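Local coordinates for beta sliding clamp (Pseudomonas aeruginosa, PDB 6AMS), which forms a ring-shaped head-to-tail dimer around DNA and, as in other sliding clamps, tethers polymerases and other proteins to it for processive synthesis, at residues L35-Q40 / V57-A62; T142-A147 / G174-M179; T45-E50 / D115-E120. All blocks are in the same frame, centred on the assembly; numbering follows the deposited sequence.

Interaction 1 of 3, residues L35-Q40 / V57-A62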
ATOM      1  N   LEU A  35     -30.101  -6.872   2.735  1.00 23.41           N
ATOM      2  CA  LEU A  35     -30.288  -8.285   2.429  1.00 22.84           C
ATOM      3  C   LEU A  35     -31.780  -8.529   2.289  1.00 21.99           C
ATOM      4  O   LEU A  35     -32.537  -8.163   3.153  1.00 25.19           O
ATOM      5  CB  LEU A  35     -29.728  -9.162   3.549  1.00 22.79           C
ATOM      6  CG  LEU A  35     -28.261  -9.013   3.950  1.00 22.56           C
ATOM      7  CD1 LEU A  35     -27.929  -9.969   5.081  1.00 23.11           C
ATOM      8  CD2 LEU A  35     -27.349  -9.261   2.764  1.00 22.80           C
ATOM      9  N   VAL A  36     -32.180  -9.165   1.199  1.00 23.62           N
ATOM     10  CA  VAL A  36     -33.569  -9.440   0.858  1.00 23.90           C
ATOM     11  C   VAL A  36     -33.631 -10.889   0.416  1.00 25.72           C
ATOM     12  O   VAL A  36     -32.932 -11.270  -0.500  1.00 27.98           O
ATOM     13  CB  VAL A  36     -34.083  -8.542  -0.280  1.00 22.89           C
ATOM     14  CG1 VAL A  36     -35.543  -8.812  -0.598  1.00 23.02           C
ATOM     15  CG2 VAL A  36     -33.901  -7.068   0.075  1.00 22.71           C
ATOM     16  N   VAL A  37     -34.442 -11.693   1.106  1.00 27.16           N
ATOM     17  CA  VAL A  37     -34.723 -13.053   0.688  1.00 27.46           C
ATOM     18  C   VAL A  37     -36.139 -13.095   0.110  1.00 28.34           C
ATOM     19  O   VAL A  37     -37.091 -12.875   0.842  1.00 28.83           O
ATOM     20  CB  VAL A  37     -34.606 -14.039   1.879  1.00 26.38           C
ATOM     21  CG1 VAL A  37     -34.953 -15.475   1.463  1.00 25.37           C
ATOM     22  CG2 VAL A  37     -33.213 -13.995   2.466  1.00 24.86           C
ATOM     23  N   GLU A  38     -36.257 -13.334  -1.196  1.00 31.93           N
ATOM     24  CA  GLU A  38     -37.540 -13.587  -1.911  1.00 33.33           C
ATOM     25  C   GLU A  38     -37.449 -14.963  -2.527  1.00 32.24           C
ATOM     26  O   GLU A  38     -36.591 -15.211  -3.384  1.00 33.24           O
ATOM     27  CB  GLU A  38     -37.779 -12.562  -3.028  1.00 35.86           C
ATOM     28  CG  GLU A  38     -38.021 -11.125  -2.544  1.00 43.57           C
ATOM     29  CD  GLU A  38     -38.183 -10.114  -3.678  1.00 48.24           C
ATOM     30  OE1 GLU A  38     -37.922 -10.480  -4.850  1.00 49.51           O
ATOM     31  OE2 GLU A  38     -38.597  -8.965  -3.391  1.00 49.32           O
ATOM     32  N   GLY A  39     -38.310 -15.870  -2.097  1.00 30.68           N
ATOM     33  CA  GLY A  39     -38.220 -17.254  -2.542  1.00 30.26           C
ATOM     34  C   GLY A  39     -36.840 -17.797  -2.251  1.00 29.67           C
ATOM     35  O   GLY A  39     -36.335 -17.663  -1.152  1.00 28.42           O
ATOM     36  N   GLN A  40     -36.211 -18.375  -3.259  1.00 33.99           N
ATOM     37  CA  GLN A  40     -34.879 -18.971  -3.129  1.00 34.16           C
ATOM     38  C   GLN A  40     -33.781 -18.060  -3.670  1.00 33.28           C
ATOM     39  O   GLN A  40     -32.795 -18.538  -4.224  1.00 38.60           O
ATOM     40  CB  GLN A  40     -34.887 -20.338  -3.821  1.00 33.44           C
ATOM     41  CG  GLN A  40     -35.885 -21.299  -3.186  1.00 33.77           C
ATOM     42  CD  GLN A  40     -35.580 -21.605  -1.720  1.00 36.60           C
ATOM     43  OE1 GLN A  40     -36.440 -21.436  -0.838  1.00 40.18           O
ATOM     44  NE2 GLN A  40     -34.339 -22.016  -1.444  1.00 34.78           N
ATOM     45  N   VAL A  57     -27.669 -14.147  -5.368  1.00 33.40           N
ATOM     46  CA  VAL A  57     -27.179 -15.500  -5.163  1.00 33.77           C
ATOM     47  C   VAL A  57     -28.375 -16.435  -4.974  1.00 34.52           C
ATOM     48  O   VAL A  57     -29.356 -16.066  -4.349  1.00 39.05           O
ATOM     49  CB  VAL A  57     -26.187 -15.565  -3.982  1.00 36.62           C
ATOM     50  CG1 VAL A  57     -26.798 -14.976  -2.727  1.00 38.87           C
ATOM     51  CG2 VAL A  57     -25.678 -16.977  -3.752  1.00 35.69           C
ATOM     52  N   VAL A  58     -28.304 -17.630  -5.541  1.00 35.26           N
ATOM     53  CA  VAL A  58     -29.385 -18.596  -5.414  1.00 34.72           C
ATOM     54  C   VAL A  58     -29.220 -19.377  -4.121  1.00 33.70           C
ATOM     55  O   VAL A  58     -28.122 -19.814  -3.799  1.00 34.99           O
ATOM     56  CB  VAL A  58     -29.410 -19.558  -6.618  1.00 33.72           C
ATOM     57  CG1 VAL A  58     -30.413 -20.678  -6.405  1.00 33.21           C
ATOM     58  CG2 VAL A  58     -29.729 -18.797  -7.890  1.00 33.01           C
ATOM     59  N   LEU A  59     -30.306 -19.537  -3.371  1.00 32.64           N
ATOM     60  CA  LEU A  59     -30.248 -20.277  -2.108  1.00 31.93           C
ATOM     61  C   LEU A  59     -30.742 -21.682  -2.384  1.00 35.40           C
ATOM     62  O   LEU A  59     -31.691 -21.847  -3.142  1.00 35.87           O
ATOM     63  CB  LEU A  59     -31.166 -19.631  -1.080  1.00 31.11           C
ATOM     64  CG  LEU A  59     -30.848 -18.186  -0.668  1.00 30.70           C
ATOM     65  CD1 LEU A  59     -31.979 -17.614   0.166  1.00 30.32           C
ATOM     66  CD2 LEU A  59     -29.529 -18.127   0.081  1.00 30.90           C
ATOM     67  N   GLU A  60     -30.120 -22.681  -1.779  1.00 39.14           N
ATOM     68  CA  GLU A  60     -30.413 -24.078  -2.080  1.00 47.74           C
ATOM     69  C   GLU A  60     -31.376 -24.684  -1.087  1.00 46.40           C
ATOM     70  O   GLU A  60     -32.425 -25.176  -1.498  1.00 51.92           O
ATOM     71  CB  GLU A  60     -29.114 -24.894  -2.199  1.00 54.90           C
ATOM     72  CG  GLU A  60     -28.564 -24.805  -3.630  1.00 61.00           C
ATOM     73  CD  GLU A  60     -27.058 -24.972  -3.731  1.00 69.08           C
ATOM     74  OE1 GLU A  60     -26.377 -24.361  -2.896  1.00 66.00           O
ATOM     75  OE2 GLU A  60     -26.579 -25.693  -4.640  1.00 76.22           O
ATOM     76  N   ASP A  61     -31.059 -24.632   0.196  1.00 43.10           N
ATOM     77  CA  ASP A  61     -32.019 -25.103   1.208  1.00 45.71           C
ATOM     78  C   ASP A  61     -33.201 -24.164   1.324  1.00 45.10           C
ATOM     79  O   ASP A  61     -33.151 -23.019   0.875  1.00 45.54           O
ATOM     80  CB  ASP A  61     -31.360 -25.234   2.576  1.00 49.08           C
ATOM     81  CG  ASP A  61     -30.250 -26.251   2.592  1.00 55.66           C
ATOM     82  OD1 ASP A  61     -30.392 -27.300   1.925  1.00 58.02           O
ATOM     83  OD2 ASP A  61     -29.243 -26.007   3.278  1.00 64.85           O
ATOM     84  N   ALA A  62     -34.266 -24.644   1.951  1.00 46.66           N
ATOM     85  CA  ALA A  62     -35.464 -23.824   2.098  1.00 43.67           C
ATOM     86  C   ALA A  62     -35.067 -22.581   2.870  1.00 40.14           C
ATOM     87  O   ALA A  62     -34.129 -22.615   3.667  1.00 39.49           O
ATOM     88  CB  ALA A  62     -36.583 -24.587   2.792  1.00 43.81           C
TER

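Interaction 2 of 3, residues T142-A147 / G174-M179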
ATOM      1  N   THR A 142      -9.625   6.444 -21.252  1.00 23.28           N
ATOM      2  CA  THR A 142      -9.904   7.819 -20.977  1.00 22.05           C
ATOM      3  C   THR A 142     -10.031   8.337 -19.560  1.00 22.27           C
ATOM      4  O   THR A 142      -9.966   9.491 -19.386  1.00 23.33           O
ATOM      5  CB  THR A 142     -11.192   8.265 -21.671  1.00 22.42           C
ATOM      6  OG1 THR A 142     -12.280   7.578 -21.123  1.00 20.98           O
ATOM      7  CG2 THR A 142     -11.147   8.014 -23.136  1.00 23.94           C
ATOM      8  N   SER A 143     -10.146   7.482 -18.563  1.00 21.50           N
ATOM      9  CA  SER A 143     -10.445   7.861 -17.185  1.00 22.14           C
ATOM     10  C   SER A 143      -9.502   8.833 -16.431  1.00 22.88           C
ATOM     11  O   SER A 143      -9.950   9.596 -15.644  1.00 23.37           O
ATOM     12  CB  SER A 143     -10.826   6.637 -16.351  1.00 21.72           C
ATOM     13  OG  SER A 143      -9.768   5.772 -16.223  1.00 21.61           O
ATOM     14  N   PHE A 144      -8.214   8.783 -16.756  1.00 25.25           N
ATOM     15  CA  PHE A 144      -7.213   9.644 -16.141  1.00 26.23           C
ATOM     16  C   PHE A 144      -7.452  11.122 -16.452  1.00 26.58           C
ATOM     17  O   PHE A 144      -7.065  11.995 -15.690  1.00 28.87           O
ATOM     18  CB  PHE A 144      -5.802   9.233 -16.594  1.00 27.16           C
ATOM     19  CG  PHE A 144      -5.545   9.434 -18.063  1.00 26.36           C
ATOM     20  CD1 PHE A 144      -5.805   8.427 -18.972  1.00 25.36           C
ATOM     21  CD2 PHE A 144      -5.073  10.646 -18.534  1.00 26.31           C
ATOM     22  CE1 PHE A 144      -5.582   8.619 -20.321  1.00 25.91           C
ATOM     23  CE2 PHE A 144      -4.852  10.846 -19.879  1.00 24.94           C
ATOM     24  CZ  PHE A 144      -5.103   9.829 -20.773  1.00 25.56           C
ATOM     25  N   ALA A 145      -8.085  11.386 -17.585  1.00 26.18           N
ATOM     26  CA  ALA A 145      -8.371  12.736 -18.034  1.00 28.64           C
ATOM     27  C   ALA A 145      -9.377  13.474 -17.162  1.00 28.38           C
ATOM     28  O   ALA A 145      -9.368  14.696 -17.101  1.00 28.96           O
ATOM     29  CB  ALA A 145      -8.785  12.739 -19.491  1.00 30.27           C
ATOM     30  N   MET A 146     -10.277  12.725 -16.533  1.00 28.64           N
ATOM     31  CA  MET A 146     -11.300  13.292 -15.661  1.00 30.52           C
ATOM     32  C   MET A 146     -10.771  14.268 -14.614  1.00 31.35           C
ATOM     33  O   MET A 146      -9.717  14.064 -14.022  1.00 28.53           O
ATOM     34  CB  MET A 146     -12.071  12.185 -14.951  1.00 30.38           C
ATOM     35  CG  MET A 146     -12.826  11.246 -15.868  1.00 31.41           C
ATOM     36  SD  MET A 146     -13.931  10.155 -14.965  1.00 29.11           S
ATOM     37  CE  MET A 146     -12.782   9.151 -14.047  1.00 28.32           C
ATOM     38  N   ALA A 147     -11.540  15.320 -14.368  1.00 37.17           N
ATOM     39  CA  ALA A 147     -11.180  16.311 -13.369  1.00 41.44           C
ATOM     40  C   ALA A 147     -11.597  15.804 -12.004  1.00 47.32           C
ATOM     41  O   ALA A 147     -12.567  15.065 -11.883  1.00 50.82           O
ATOM     42  CB  ALA A 147     -11.868  17.629 -13.663  1.00 40.56           C
ATOM     43  N   GLY A 174     -10.229  20.136 -18.284  1.00 35.78           N
ATOM     44  CA  GLY A 174     -10.133  21.490 -18.794  1.00 33.40           C
ATOM     45  C   GLY A 174      -8.733  21.862 -19.246  1.00 35.01           C
ATOM     46  O   GLY A 174      -8.534  22.914 -19.837  1.00 38.15           O
ATOM     47  N   HIS A 175      -7.761  21.001 -18.966  1.00 35.35           N
ATOM     48  CA  HIS A 175      -6.387  21.231 -19.381  1.00 37.07           C
ATOM     49  C   HIS A 175      -5.942  20.137 -20.337  1.00 36.17           C
ATOM     50  O   HIS A 175      -5.027  20.320 -21.124  1.00 37.59           O
ATOM     51  CB  HIS A 175      -5.464  21.261 -18.166  1.00 35.61           C
ATOM     52  CG  HIS A 175      -5.969  22.115 -17.048  1.00 40.32           C
ATOM     53  ND1 HIS A 175      -5.938  23.491 -17.090  1.00 44.05           N
ATOM     54  CD2 HIS A 175      -6.520  21.788 -15.857  1.00 39.29           C
ATOM     55  CE1 HIS A 175      -6.448  23.976 -15.975  1.00 40.89           C
ATOM     56  NE2 HIS A 175      -6.808  22.964 -15.209  1.00 40.02           N
ATOM     57  N   ARG A 176      -6.608  18.994 -20.258  1.00 36.29           N
ATOM     58  CA  ARG A 176      -6.281  17.850 -21.090  1.00 34.58           C
ATOM     59  C   ARG A 176      -7.538  17.083 -21.450  1.00 32.56           C
ATOM     60  O   ARG A 176      -8.529  17.150 -20.734  1.00 32.56           O
ATOM     61  CB  ARG A 176      -5.350  16.921 -20.336  1.00 36.67           C
ATOM     62  CG  ARG A 176      -6.031  16.310 -19.130  1.00 40.63           C
ATOM     63  CD  ARG A 176      -5.095  15.453 -18.325  1.00 37.88           C
ATOM     64  NE  ARG A 176      -5.544  15.353 -16.952  1.00 40.57           N
ATOM     65  CZ  ARG A 176      -4.992  14.557 -16.055  1.00 39.39           C
ATOM     66  NH1 ARG A 176      -3.980  13.788 -16.402  1.00 43.01           N
ATOM     67  NH2 ARG A 176      -5.457  14.528 -14.819  1.00 40.05           N
ATOM     68  N   LEU A 177      -7.500  16.355 -22.558  1.00 26.93           N
ATOM     69  CA  LEU A 177      -8.657  15.576 -22.963  1.00 26.96           C
ATOM     70  C   LEU A 177      -8.306  14.171 -23.441  1.00 27.77           C
ATOM     71  O   LEU A 177      -7.279  13.949 -24.063  1.00 24.98           O
ATOM     72  CB  LEU A 177      -9.457  16.325 -24.032  1.00 27.33           C
ATOM     73  CG  LEU A 177     -10.793  15.752 -24.503  1.00 27.34           C
ATOM     74  CD1 LEU A 177     -11.689  16.880 -24.968  1.00 27.03           C
ATOM     75  CD2 LEU A 177     -10.598  14.753 -25.631  1.00 28.75           C
ATOM     76  N   ALA A 178      -9.186  13.227 -23.143  1.00 28.54           N
ATOM     77  CA  ALA A 178      -9.018  11.852 -23.569  1.00 26.90           C
ATOM     78  C   ALA A 178     -10.325  11.340 -24.157  1.00 28.24           C
ATOM     79  O   ALA A 178     -11.355  11.349 -23.492  1.00 28.94           O
ATOM     80  CB  ALA A 178      -8.585  10.983 -22.404  1.00 24.63           C
ATOM     81  N   MET A 179     -10.292  10.921 -25.414  1.00 28.47           N
ATOM     82  CA  MET A 179     -11.468  10.367 -26.039  1.00 30.99           C
ATOM     83  C   MET A 179     -11.214   9.034 -26.779  1.00 31.15           C
ATOM     84  O   MET A 179     -10.196   8.845 -27.349  1.00 31.60           O
ATOM     85  CB  MET A 179     -12.136  11.371 -26.966  1.00 34.55           C
ATOM     86  CG  MET A 179     -11.250  11.841 -28.107  1.00 37.97           C
ATOM     87  SD  MET A 179     -11.958  12.856 -29.377  1.00 40.21           S
ATOM     88  CE  MET A 179     -13.525  12.092 -29.569  1.00 38.73           C
TER

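Interaction 3 of 3, residues T45-E50 / D115-E120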
ATOM      1  N   THR A  45     -27.538  -5.541  -1.474  1.00 26.27           N
ATOM      2  CA  THR A  45     -27.445  -4.188  -2.002  1.00 27.21           C
ATOM      3  C   THR A  45     -26.590  -3.230  -1.179  1.00 30.76           C
ATOM      4  O   THR A  45     -26.705  -3.170   0.037  1.00 32.76           O
ATOM      5  CB  THR A  45     -28.856  -3.584  -2.139  1.00 27.95           C
ATOM      6  OG1 THR A  45     -29.676  -4.468  -2.905  1.00 26.25           O
ATOM      7  CG2 THR A  45     -28.812  -2.231  -2.818  1.00 29.64           C
ATOM      8  N   GLY A  46     -25.723  -2.490  -1.858  1.00 31.55           N
ATOM      9  CA  GLY A  46     -24.874  -1.507  -1.217  1.00 29.21           C
ATOM     10  C   GLY A  46     -24.964  -0.196  -1.968  1.00 29.48           C
ATOM     11  O   GLY A  46     -25.099  -0.189  -3.183  1.00 29.45           O
ATOM     12  N   THR A  47     -24.934   0.918  -1.251  1.00 29.67           N
ATOM     13  CA  THR A  47     -24.998   2.213  -1.904  1.00 29.08           C
ATOM     14  C   THR A  47     -24.289   3.326  -1.146  1.00 30.96           C
ATOM     15  O   THR A  47     -24.159   3.274   0.068  1.00 28.75           O
ATOM     16  CB  THR A  47     -26.452   2.647  -2.129  1.00 29.17           C
ATOM     17  OG1 THR A  47     -26.479   3.800  -2.972  1.00 26.85           O
ATOM     18  CG2 THR A  47     -27.113   2.973  -0.810  1.00 27.62           C
ATOM     19  N   ASP A  48     -23.812   4.317  -1.891  1.00 33.43           N
ATOM     20  CA  ASP A  48     -23.171   5.501  -1.325  1.00 32.87           C
ATOM     21  C   ASP A  48     -23.950   6.767  -1.687  1.00 36.09           C
ATOM     22  O   ASP A  48     -23.395   7.866  -1.623  1.00 41.63           O
ATOM     23  CB  ASP A  48     -21.719   5.616  -1.783  1.00 31.60           C
ATOM     24  CG  ASP A  48     -21.592   5.896  -3.259  1.00 31.29           C
ATOM     25  OD1 ASP A  48     -22.619   5.942  -3.954  1.00 28.64           O
ATOM     26  OD2 ASP A  48     -20.454   6.070  -3.726  1.00 34.82           O
ATOM     27  N   LEU A  49     -25.182   6.551  -2.166  1.00 35.40           N
ATOM     28  CA  LEU A  49     -26.201   7.525  -2.616  1.00 37.04           C
ATOM     29  C   LEU A  49     -25.986   8.043  -4.041  1.00 34.70           C
ATOM     30  O   LEU A  49     -26.797   8.798  -4.556  1.00 35.53           O
ATOM     31  CB  LEU A  49     -26.481   8.681  -1.634  1.00 39.87           C
ATOM     32  CG  LEU A  49     -26.774   8.353  -0.175  1.00 42.76           C
ATOM     33  CD1 LEU A  49     -26.422   9.532   0.712  1.00 42.18           C
ATOM     34  CD2 LEU A  49     -28.227   7.954   0.006  1.00 44.09           C
ATOM     35  N   GLU A  50     -24.896   7.626  -4.670  1.00 32.69           N
ATOM     36  CA  GLU A  50     -24.606   8.015  -6.036  1.00 32.57           C
ATOM     37  C   GLU A  50     -24.653   6.769  -6.895  1.00 30.97           C
ATOM     38  O   GLU A  50     -25.117   6.779  -8.027  1.00 29.10           O
ATOM     39  CB  GLU A  50     -23.212   8.643  -6.124  1.00 36.47           C
ATOM     40  CG  GLU A  50     -22.743   8.938  -7.542  1.00 40.15           C
ATOM     41  CD  GLU A  50     -21.275   9.322  -7.630  1.00 43.81           C
ATOM     42  OE1 GLU A  50     -20.857  10.278  -6.946  1.00 45.59           O
ATOM     43  OE2 GLU A  50     -20.536   8.673  -8.400  1.00 41.61           O
ATOM     44  N   ASP A 115     -35.279   1.996   6.161  1.00 31.19           N
ATOM     45  CA  ASP A 115     -34.270   3.036   6.288  1.00 30.83           C
ATOM     46  C   ASP A 115     -33.357   3.094   5.053  1.00 33.50           C
ATOM     47  O   ASP A 115     -32.923   4.169   4.658  1.00 34.29           O
ATOM     48  CB  ASP A 115     -33.436   2.814   7.546  1.00 30.72           C
ATOM     49  CG  ASP A 115     -34.204   3.110   8.808  1.00 30.97           C
ATOM     50  OD1 ASP A 115     -35.185   3.869   8.745  1.00 33.13           O
ATOM     51  OD2 ASP A 115     -33.820   2.589   9.866  1.00 31.46           O
ATOM     52  N   PHE A 116     -33.031   1.935   4.479  1.00 32.87           N
ATOM     53  CA  PHE A 116     -32.176   1.849   3.294  1.00 34.44           C
ATOM     54  C   PHE A 116     -32.719   2.657   2.111  1.00 37.32           C
ATOM     55  O   PHE A 116     -33.871   2.496   1.725  1.00 37.63           O
ATOM     56  CB  PHE A 116     -31.989   0.388   2.886  1.00 33.51           C
ATOM     57  CG  PHE A 116     -30.737   0.131   2.093  1.00 34.39           C
ATOM     58  CD1 PHE A 116     -29.513   0.019   2.726  1.00 32.98           C
ATOM     59  CD2 PHE A 116     -30.785  -0.015   0.722  1.00 34.72           C
ATOM     60  CE1 PHE A 116     -28.363  -0.224   2.005  1.00 34.35           C
ATOM     61  CE2 PHE A 116     -29.637  -0.257  -0.003  1.00 34.48           C
ATOM     62  CZ  PHE A 116     -28.424  -0.360   0.638  1.00 32.73           C
ATOM     63  N   PRO A 117     -31.874   3.522   1.526  1.00 39.46           N
ATOM     64  CA  PRO A 117     -32.258   4.381   0.398  1.00 42.89           C
ATOM     65  C   PRO A 117     -32.577   3.606  -0.880  1.00 46.07           C
ATOM     66  O   PRO A 117     -31.948   2.593  -1.157  1.00 51.07           O
ATOM     67  CB  PRO A 117     -31.035   5.282   0.204  1.00 40.65           C
ATOM     68  CG  PRO A 117     -29.920   4.606   0.915  1.00 39.72           C
ATOM     69  CD  PRO A 117     -30.532   3.831   2.033  1.00 38.21           C
ATOM     70  N   THR A 118     -33.552   4.095  -1.636  1.00 48.00           N
ATOM     71  CA  THR A 118     -33.968   3.456  -2.877  1.00 52.32           C
ATOM     72  C   THR A 118     -33.651   4.298  -4.112  1.00 54.81           C
ATOM     73  O   THR A 118     -33.376   5.489  -4.004  1.00 53.16           O
ATOM     74  CB  THR A 118     -35.468   3.132  -2.842  1.00 54.75           C
ATOM     75  OG1 THR A 118     -36.193   4.276  -2.379  1.00 54.38           O
ATOM     76  CG2 THR A 118     -35.729   1.979  -1.899  1.00 55.66           C
ATOM     77  N   VAL A 119     -33.715   3.672  -5.285  1.00 60.25           N
ATOM     78  CA  VAL A 119     -33.421   4.330  -6.561  1.00 63.74           C
ATOM     79  C   VAL A 119     -34.651   4.255  -7.481  1.00 63.43           C
ATOM     80  O   VAL A 119     -35.400   3.284  -7.435  1.00 56.68           O
ATOM     81  CB  VAL A 119     -32.144   3.729  -7.204  1.00 62.53           C
ATOM     82  CG1 VAL A 119     -31.683   4.513  -8.422  1.00 63.46           C
ATOM     83  CG2 VAL A 119     -31.019   3.742  -6.192  1.00 62.59           C
ATOM     84  N   GLU A 120     -34.824   5.267  -8.331  1.00 70.95           N
ATOM     85  CA  GLU A 120     -35.970   5.402  -9.233  1.00 73.48           C
ATOM     86  C   GLU A 120     -36.184   4.259 -10.230  1.00 77.28           C
ATOM     87  O   GLU A 120     -37.324   3.903 -10.509  1.00 87.02           O
ATOM     88  CB  GLU A 120     -35.867   6.723  -9.995  1.00 68.07           C
TER

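Interaction 1 of 3, residues L35-Q40 / V57-A62
Gln40 lays its bent side chain across the backbone of 59-61, where strand 51-58 has just run out. The contact lies at the turn end of a hairpin in the antiparallel sheet that the N-terminal domain of the clamp fold shares with the central domain: strands 32-38 and 41-47 form the hairpin, which turns through Gly39 and Gln40, and strand 51-58 pairs antiparallel with its second arm. Glycine suits the turn, since its phi is positive. The backbone pairing seen between Leu42 and Val57 is carried one step further by Leu59 N, which donates to Gln40 O at 2.8 Å in an almost straight bond (177°). The other half of that pair is supplied by a side chain. Gln40 bends at its second torsion (chi2 -62°), which folds the carboxamide back so that NE2 reaches Leu59 O at 3.2 Å and also Asp61 O at 2.8 Å. Both acceptors lie close to the amide plane and roughly at right angles about NE2, one for each N-H, so the pair should fix the rotation of the amide. Each carbonyl is approached from above its own plane. A glutamine fits because its primary amide can grip two carbonyls of a chain that has left the sheet. Asp61 turns its carboxylate elsewhere, with OD2 hydrogen-bonded to Thr4 OG1. Beside these polar bonds, Leu59 points toward the hairpin and is buried against Leu42 and Phe3, where a branched aliphatic side chain is at home among apolar neighbours. Val37, on the first arm of the hairpin, meets it nearly at a right angle, the closest approach being a methyl contact of Val37 CG1 with Leu59 CD1 at 3.9 Å.

Interaction 2 of 3, residues T142-A147 / G174-M179
Arg176, the first residue of its segment to reach across, sends its side chain toward the 3-10 turn 143-145. Its CG sits between the backbone N and the carbonyl carbon (chi1 66°), and from there the chain runs extended to NE, carrying the guanidinium up to Phe144 O. That oxygen sits over one face of the group, 3.1 Å from Arg176 NH2, but the angle is too poor for a hydrogen bond. The polar end is held instead by two salt bridges, NE to Asp173 and NH1 to Asp327, which suits an arginine with its separate N-H groups. Arg176 NH1 also lies at the edge of the Phe144 ring, 4.0 Å from CD2, with ring and guanidinium planes 67° apart, so the ring is not stacked on the charge. Leu177 turns its side chain to the other side of the strand and offers only backbone. Ala178 points back at the turn: its CB lies 3.4 Å from Ala145 CB, a tight methyl-to-methyl fit for which two small residues are well suited, and 4.0 Å from Phe144 CZ. Thr142 closes this end, its CG2 3.4 Å from Ala178 O, while its OG1 is hydrogen-bonded to Leu138 O. At Met179 the same Thr142 methyl rests on CA, the Met179 side chain leaving from the other side of the strand. The buried contact thus ties the chain following helix 132-142 to strand 176-183, near the junction of the central and C-terminal domains, a region where relatives bind partner peptides. Strands 166-172 and 358-362 flank strand 176-183, and helix 198-207 packs on Met146.

Interaction 3 of 3, residues T45-E50 / D115-E120
Phe116 drives its ring against strand 41-47 beside Thr45, joining the loop that leads from the N-terminal to the central domain to the eight-stranded antiparallel sheet the two domains share in the clamp fold. From CB the chain swings out with CG anti to the backbone N (chi1 -156°), aiming the far end of the ring at the strand. On one flank CE2 meets Thr45 CG2 at 3.5 Å, with Thr45 CB slightly farther; on the other, CE1 is near Thr45 O. At the tip, CZ lies 3.3 Å from Thr45 O, an oblique approach, and 3.9 Å from Thr47 CG2. Gly46 CA comes to the ring edge near its plane. A flat phenyl suits this site, since its narrow end can rest against the methyls of two threonines of one strand, and Val29 packs on it as well. Pro117 follows with its ring directed at the strand, CG 3.7 Å from Thr47 CG2, while Leu30 touches both of these residues. Thr47 does two jobs. With OG1 anti to its backbone N (chi1 -170°), its methyl is presented to Phe116 and Pro117, while OG1, turned away from that apolar side, accepts from Leu49 N at 3.1 Å, an ST turn; the same oxygen is also hydrogen-bonded to Val51 O. A branched residue carrying both a methyl and a hydroxyl is well chosen here. The next residue repeats the device as an Asx turn, Asp48 OD1 taking Glu50 N at 2.9 Å. This tight turn brings Leu49 round to the proline, the two side chains crossing at about a right angle, where its CD2 touches both CB and CG of Pro117, each at 3.9 Å.

How the interactions relate
Interactions 1 and 3 belong to the N-terminal domain and hold the same sheet: strand 41-47 lies between strands 32-38 and 51-58, with interaction 1 at the turn leading into strand 41-47 and interaction 3 at that strand's other end. Their centres are 21 Å apart, their nearest atoms about 5 Å, and their segments alternate along the chain. Interaction 2 lies in the central domain, later in sequence, on the next eight-stranded sheet; of the three, it lies in the region where related clamps bind partner peptides. Its centre is 43 Å from that of interaction 1 and 29 Å from that of interaction 3. None of the three touches another or the second subunit of the ring.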